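Local coordinates for hypothetical protein Atu2327 (Agrobacterium tumefaciens, PDB 2O8I) that is of unknown function but probably decarboxylates OHCU (2-oxo-4-hydroxy-4-carboxy-5-ureidoimidazoline), an intermediate of urate breakdown, at residues A[129-132]-A[133-137]; A[153-156]-A[157-161]. All coordinates share one frame; numbering follows the deposited sequence. Where two conformers were deposited one is given.

Contact 1 of 2, residues A[129-132]-A[133-137]; sequences SAFD and TRIDN
Phe131 and Ile135 stand side by side near the C-terminal end of alpha-helix 124-135, one turn apart and pointing the same way. The aromatic ring swings away from its own backbone N (chi1 176°), which carries the CE2 and CZ end of the ring along the helix to the isoleucine. In the conformer given, CB of Ile135 sits over one face, 4.1 Å from the centroid of the Phe131 ring and displaced toward its rim, a CH-pi contact; CD1 of Ile135 meets CZ of Phe131 at 3.6 Å. The ring also packs on Leu103 and Tyr107 of helix 94-111. The backbone beneath keeps the i to i+4 pattern, with Ile135 N donating to Phe131 O at 2.8 Å and Arg134 N to Ala130 O, also at 2.8 Å. Arg134 leaves on a different side of the helix. Its chain bends at chi3 (50°), after CB and CG have passed Ala130 O, and its buried guanidinium is held by Ile116 O through NH1 and by a salt bridge from NE to Glu142 of the next helix. At the exposed side Thr133 N donates to Ser129 O at 3.0 Å, and that same oxygen takes a second, weak bond of 3.5 Å from Thr133 OG1.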
ATOM      1  N   SER A 129      11.869  10.916 -15.896  1.00 38.31           N
ATOM      2  CA  SER A 129      11.505  11.513 -17.172  1.00 38.41           C
ATOM      3  C   SER A 129      10.042  11.950 -17.132  1.00 38.61           C
ATOM      4  O   SER A 129       9.705  13.082 -17.496  1.00 38.59           O
ATOM      5  CB  SER A 129      11.755  10.522 -18.324  1.00 38.61           C
ATOM      6  OG  SER A 129      11.120  10.919 -19.525  1.00 35.63           O
ATOM      7  N   ALA A 130       9.194  11.034 -16.671  1.00 38.81           N
ATOM      8  CA  ALA A 130       7.778  11.278 -16.513  1.00 38.87           C
ATOM      9  C   ALA A 130       7.507  12.425 -15.522  1.00 39.39           C
ATOM     10  O   ALA A 130       6.691  13.280 -15.819  1.00 39.88           O
ATOM     11  CB  ALA A 130       7.069  10.007 -16.141  1.00 38.09           C
ATOM     12  N   PHE A 131       8.204  12.480 -14.386  0.50 39.40           N
ATOM     13  CA  PHE A 131       8.001  13.619 -13.497  0.50 39.76           C
ATOM     14  C   PHE A 131       8.277  14.877 -14.282  0.50 40.98           C
ATOM     15  O   PHE A 131       7.436  15.784 -14.352  0.50 41.13           O
ATOM     16  CB  PHE A 131       8.900  13.598 -12.264  0.50 39.04           C
ATOM     17  CG  PHE A 131       8.748  14.837 -11.386  0.50 38.24           C
ATOM     18  CD1 PHE A 131       7.784  14.886 -10.382  0.50 38.06           C
ATOM     19  CD2 PHE A 131       9.550  15.957 -11.583  0.50 35.50           C
ATOM     20  CE1 PHE A 131       7.641  16.028  -9.581  0.50 36.92           C
ATOM     21  CE2 PHE A 131       9.404  17.087 -10.803  0.50 34.39           C
ATOM     22  CZ  PHE A 131       8.455  17.124  -9.795  0.50 35.87           C
ATOM     23  N   ASP A 132       9.470  14.921 -14.867  1.00 42.08           N
ATOM     24  CA  ASP A 132       9.924  16.071 -15.656  1.00 43.83           C
ATOM     25  C   ASP A 132       8.897  16.651 -16.673  1.00 43.99           C
ATOM     26  O   ASP A 132       8.619  17.850 -16.694  1.00 43.47           O
ATOM     27  CB  ASP A 132      11.086  15.538 -16.463  1.00 45.23           C
ATOM     28  CG  ASP A 132      12.276  16.384 -16.385  1.00 48.59           C
ATOM     29  OD1 ASP A 132      12.891  16.438 -15.278  1.00 49.64           O
ATOM     30  OD2 ASP A 132      12.605  16.936 -17.468  1.00 53.44           O
ATOM     31  N   THR A 133       8.365  15.775 -17.525  1.00 43.63           N
ATOM     32  CA  THR A 133       7.304  16.105 -18.437  1.00 43.50           C
ATOM     33  C   THR A 133       6.056  16.555 -17.652  1.00 43.44           C
ATOM     34  O   THR A 133       5.493  17.612 -17.929  1.00 44.01           O
ATOM     35  CB  THR A 133       6.927  14.829 -19.264  1.00 44.17           C
ATOM     36  OG1 THR A 133       7.985  14.502 -20.159  1.00 43.11           O
ATOM     37  CG2 THR A 133       5.609  14.987 -20.050  1.00 43.88           C
ATOM     38  N   ARG A 134       5.624  15.751 -16.682  1.00 42.10           N
ATOM     39  CA  ARG A 134       4.287  15.930 -16.104  1.00 41.21           C
ATOM     40  C   ARG A 134       4.120  17.112 -15.135  1.00 41.54           C
ATOM     41  O   ARG A 134       3.022  17.676 -15.051  1.00 40.88           O
ATOM     42  CB  ARG A 134       3.786  14.636 -15.465  1.00 40.29           C
ATOM     43  CG  ARG A 134       3.526  13.561 -16.494  1.00 37.91           C
ATOM     44  CD  ARG A 134       3.213  12.213 -15.861  1.00 36.05           C
ATOM     45  NE  ARG A 134       2.187  12.299 -14.825  1.00 37.61           N
ATOM     46  CZ  ARG A 134       1.755  11.256 -14.126  1.00 37.91           C
ATOM     47  NH1 ARG A 134       2.249  10.057 -14.370  1.00 38.49           N
ATOM     48  NH2 ARG A 134       0.831  11.395 -13.185  1.00 37.96           N
ATOM     49  N   ILE A 135       5.189  17.485 -14.416  1.00 41.59           N
ATOM     50  CA  ILE A 135       5.114  18.615 -13.497  1.00 41.97           C
ATOM     51  C   ILE A 135       4.752  19.880 -14.272  1.00 42.96           C
ATOM     52  O   ILE A 135       4.129  20.786 -13.738  1.00 43.95           O
ATOM     53  CB  ILE A 135       6.409  18.804 -12.654  1.00 42.13           C
ATOM     54  CG1 ILE A 135       6.203  19.813 -11.500  1.00 41.93           C
ATOM     55  CG2 ILE A 135       7.587  19.286 -13.517  1.00 41.64           C
ATOM     56  CD1 ILE A 135       5.564  19.269 -10.196  1.00 38.93           C
ATOM     57  N   ASP A 136       5.105  19.922 -15.550  1.00 43.69           N
ATOM     58  CA  ASP A 136       4.849  21.097 -16.389  1.00 44.29           C
ATOM     59  C   ASP A 136       3.470  21.138 -17.054  1.00 43.98           C
ATOM     60  O   ASP A 136       3.170  22.087 -17.786  1.00 44.30           O
ATOM     61  CB  ASP A 136       5.941  21.231 -17.456  1.00 44.73           C
ATOM     62  CG  ASP A 136       7.256  21.768 -16.883  1.00 47.92           C
ATOM     63  OD1 ASP A 136       7.256  22.426 -15.797  1.00 48.91           O
ATOM     64  OD2 ASP A 136       8.298  21.541 -17.539  1.00 50.17           O
ATOM     65  N   ASN A 137       2.641  20.125 -16.831  1.00 42.78           N
ATOM     66  CA  ASN A 137       1.303  20.161 -17.388  1.00 42.45           C
ATOM     67  C   ASN A 137       0.360  21.017 -16.551  1.00 41.53           C
ATOM     68  O   ASN A 137       0.725  21.446 -15.459  1.00 41.43           O
ATOM     69  CB  ASN A 137       0.733  18.748 -17.539  1.00 43.63           C
ATOM     70  CG  ASN A 137       1.520  17.894 -18.534  1.00 45.19           C
ATOM     71  OD1 ASN A 137       1.382  16.671 -18.536  1.00 47.15           O
ATOM     72  ND2 ASN A 137       2.352  18.533 -19.370  1.00 45.42           N
TER

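Contact 2 of 2, residues A[153-156]-A[157-161]; sequences IAWL and RLASM
Arg157 sets out with CG opposite its carbonyl carbon (chi1 -66°) and runs extended from CG to NE, while Ile153 turns CG2 anti to its backbone N; the two side chains therefore lie alongside, one helical turn apart. CG2 of Ile153 rests over one face of the guanidinium, 3.4 Å from Arg157 NE and 3.7 Å from Arg157 CD. The charged end is buried and gripped from two chains: NH2 pairs with Glu16, and NE with Glu75 of the second subunit. On another side of the helix, Ala159 CB lies over one face of the Trp155 ring, offset toward its rim, 4.3 Å from Trp155 CE2, a light apolar touch. Main-chain bonds tie the turn together, from Arg157 N to Ile153 O at 2.7 Å and from Ala159 N to Trp155 O at 2.8 Å, but the next, from Ser160 N to Leu156 O, is weak at 3.3 Å. Ser160 N also bonds Arg157 O, and Ser160 OG donates to the same oxygen at 2.6 Å, in the carbonyl plane on a lone pair. Serine folding back onto a carbonyl three residues earlier is a familiar feature of alpha-helices, here near the C-terminal end of helix 139-161, at the subunit interface.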
ATOM      1  N   ILE A 153      -2.858   0.852 -13.278  1.00 38.98           N
ATOM      2  CA  ILE A 153      -2.482   0.140 -12.111  1.00 36.26           C
ATOM      3  C   ILE A 153      -3.559  -0.929 -11.768  1.00 35.19           C
ATOM      4  O   ILE A 153      -3.227  -2.077 -11.408  1.00 34.05           O
ATOM      5  CB  ILE A 153      -2.217   1.141 -11.027  1.00 35.83           C
ATOM      6  CG1 ILE A 153      -0.922   1.894 -11.413  1.00 37.01           C
ATOM      7  CG2 ILE A 153      -2.122   0.429  -9.694  1.00 32.75           C
ATOM      8  CD1 ILE A 153      -0.743   3.308 -10.822  1.00 35.65           C
ATOM      9  N   ALA A 154      -4.829  -0.564 -11.950  1.00 33.30           N
ATOM     10  CA  ALA A 154      -5.931  -1.491 -11.698  1.00 32.51           C
ATOM     11  C   ALA A 154      -5.716  -2.744 -12.531  1.00 31.69           C
ATOM     12  O   ALA A 154      -5.821  -3.887 -12.014  1.00 31.09           O
ATOM     13  CB  ALA A 154      -7.338  -0.839 -11.998  1.00 32.57           C
ATOM     14  N   TRP A 155      -5.360  -2.531 -13.792  1.00 30.04           N
ATOM     15  CA  TRP A 155      -5.127  -3.641 -14.681  1.00 30.16           C
ATOM     16  C   TRP A 155      -3.993  -4.507 -14.175  1.00 30.41           C
ATOM     17  O   TRP A 155      -4.110  -5.749 -14.102  1.00 31.07           O
ATOM     18  CB  TRP A 155      -4.849  -3.173 -16.130  1.00 30.48           C
ATOM     19  CG  TRP A 155      -4.222  -4.253 -16.946  1.00 28.31           C
ATOM     20  CD1 TRP A 155      -2.906  -4.372 -17.276  1.00 28.53           C
ATOM     21  CD2 TRP A 155      -4.869  -5.398 -17.459  1.00 27.08           C
ATOM     22  NE1 TRP A 155      -2.693  -5.519 -18.001  1.00 26.91           N
ATOM     23  CE2 TRP A 155      -3.886  -6.172 -18.127  1.00 27.82           C
ATOM     24  CE3 TRP A 155      -6.194  -5.835 -17.456  1.00 28.46           C
ATOM     25  CZ2 TRP A 155      -4.183  -7.367 -18.778  1.00 28.77           C
ATOM     26  CZ3 TRP A 155      -6.494  -7.028 -18.090  1.00 29.31           C
ATOM     27  CH2 TRP A 155      -5.486  -7.787 -18.746  1.00 29.38           C
ATOM     28  N   LEU A 156      -2.885  -3.861 -13.838  1.00 30.16           N
ATOM     29  CA  LEU A 156      -1.710  -4.583 -13.371  1.00 30.48           C
ATOM     30  C   LEU A 156      -2.017  -5.372 -12.097  1.00 29.83           C
ATOM     31  O   LEU A 156      -1.573  -6.523 -11.940  1.00 30.01           O
ATOM     32  CB  LEU A 156      -0.522  -3.624 -13.140  1.00 30.71           C
ATOM     33  CG  LEU A 156       0.054  -2.934 -14.389  1.00 30.85           C
ATOM     34  CD1 LEU A 156       0.987  -1.806 -13.947  1.00 29.73           C
ATOM     35  CD2 LEU A 156       0.792  -3.950 -15.297  1.00 27.59           C
ATOM     36  N   ARG A 157      -2.783  -4.766 -11.198  1.00 28.70           N
ATOM     37  CA  ARG A 157      -3.171  -5.476  -9.972  1.00 28.56           C
ATOM     38  C   ARG A 157      -3.988  -6.718 -10.280  1.00 27.51           C
ATOM     39  O   ARG A 157      -3.579  -7.833  -9.900  1.00 27.28           O
ATOM     40  CB  ARG A 157      -3.884  -4.550  -9.003  1.00 28.40           C
ATOM     41  CG  ARG A 157      -2.918  -3.482  -8.504  1.00 30.90           C
ATOM     42  CD  ARG A 157      -3.645  -2.392  -7.807  1.00 35.82           C
ATOM     43  NE  ARG A 157      -2.718  -1.577  -7.053  1.00 38.83           N
ATOM     44  CZ  ARG A 157      -3.082  -0.727  -6.103  1.00 41.56           C
ATOM     45  NH1 ARG A 157      -4.370  -0.621  -5.775  1.00 42.42           N
ATOM     46  NH2 ARG A 157      -2.157   0.005  -5.474  1.00 40.50           N
ATOM     47  N   LEU A 158      -5.088  -6.521 -11.014  1.00 26.67           N
ATOM     48  CA  LEU A 158      -5.955  -7.617 -11.470  1.00 25.90           C
ATOM     49  C   LEU A 158      -5.240  -8.707 -12.242  1.00 26.16           C
ATOM     50  O   LEU A 158      -5.482  -9.883 -11.977  1.00 26.01           O
ATOM     51  CB  LEU A 158      -7.122  -7.082 -12.263  1.00 25.17           C
ATOM     52  CG  LEU A 158      -8.139  -6.361 -11.372  1.00 25.04           C
ATOM     53  CD1 LEU A 158      -8.992  -5.447 -12.231  1.00 22.06           C
ATOM     54  CD2 LEU A 158      -8.981  -7.380 -10.604  1.00 23.51           C
ATOM     55  N   ALA A 159      -4.322  -8.331 -13.143  1.00 26.35           N
ATOM     56  CA  ALA A 159      -3.491  -9.316 -13.836  1.00 26.54           C
ATOM     57  C   ALA A 159      -2.627 -10.209 -12.919  1.00 27.27           C
ATOM     58  O   ALA A 159      -2.273 -11.317 -13.305  1.00 27.45           O
ATOM     59  CB  ALA A 159      -2.648  -8.656 -14.895  1.00 25.90           C
ATOM     60  N   SER A 160      -2.267  -9.755 -11.719  1.00 28.63           N
ATOM     61  CA  SER A 160      -1.515 -10.636 -10.813  1.00 29.82           C
ATOM     62  C   SER A 160      -2.434 -11.607 -10.051  1.00 30.40           C
ATOM     63  O   SER A 160      -1.983 -12.668  -9.614  1.00 30.50           O
ATOM     64  CB  SER A 160      -0.630  -9.851  -9.834  1.00 29.74           C
ATOM     65  OG  SER A 160      -1.419  -9.028  -8.974  1.00 32.19           O
HETATM   66  N   MSE A 161      -3.706 -11.243  -9.916  1.00 30.76           N
HETATM   67  CA  MSE A 161      -4.664 -11.995  -9.147  1.00 34.60           C
HETATM   68  C   MSE A 161      -5.530 -12.952  -9.955  1.00 31.10           C
HETATM   69  O   MSE A 161      -6.202 -13.784  -9.372  1.00 30.92           O
HETATM   70  CB  MSE A 161      -5.657 -11.048  -8.544  1.00 33.67           C
HETATM   71  CG  MSE A 161      -5.267 -10.317  -7.324  1.00 37.85           C
HETATM   72 SE   MSE A 161      -6.645  -8.881  -7.227  1.00 51.04          SE
HETATM   73  CE  MSE A 161      -5.548  -7.307  -7.588  1.00 42.67           C
TER

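How the contacts relate
Both contacts are local, between side chains about one turn apart, near the C-terminal ends of successive helices, 124-135 and 139-161, in a chain of helices and loops without strands. Their centres are 25 Å apart, on opposite sides of the chain's centre, and their nearest atoms about 8 Å apart. Contact 1 is peripheral, about 18 Å from the centre of the chain, and half of its touching residues are exposed; contact 2, at about 9 Å, has none exposed. Each has an arginine with a glutamate partner, but in contact 1 the pairing joins helix 124-135 to helix 139-161, whereas the arginine of contact 2 has one glutamate in its own chain and another in the second subunit. No other chain of the assembly touches contact 1.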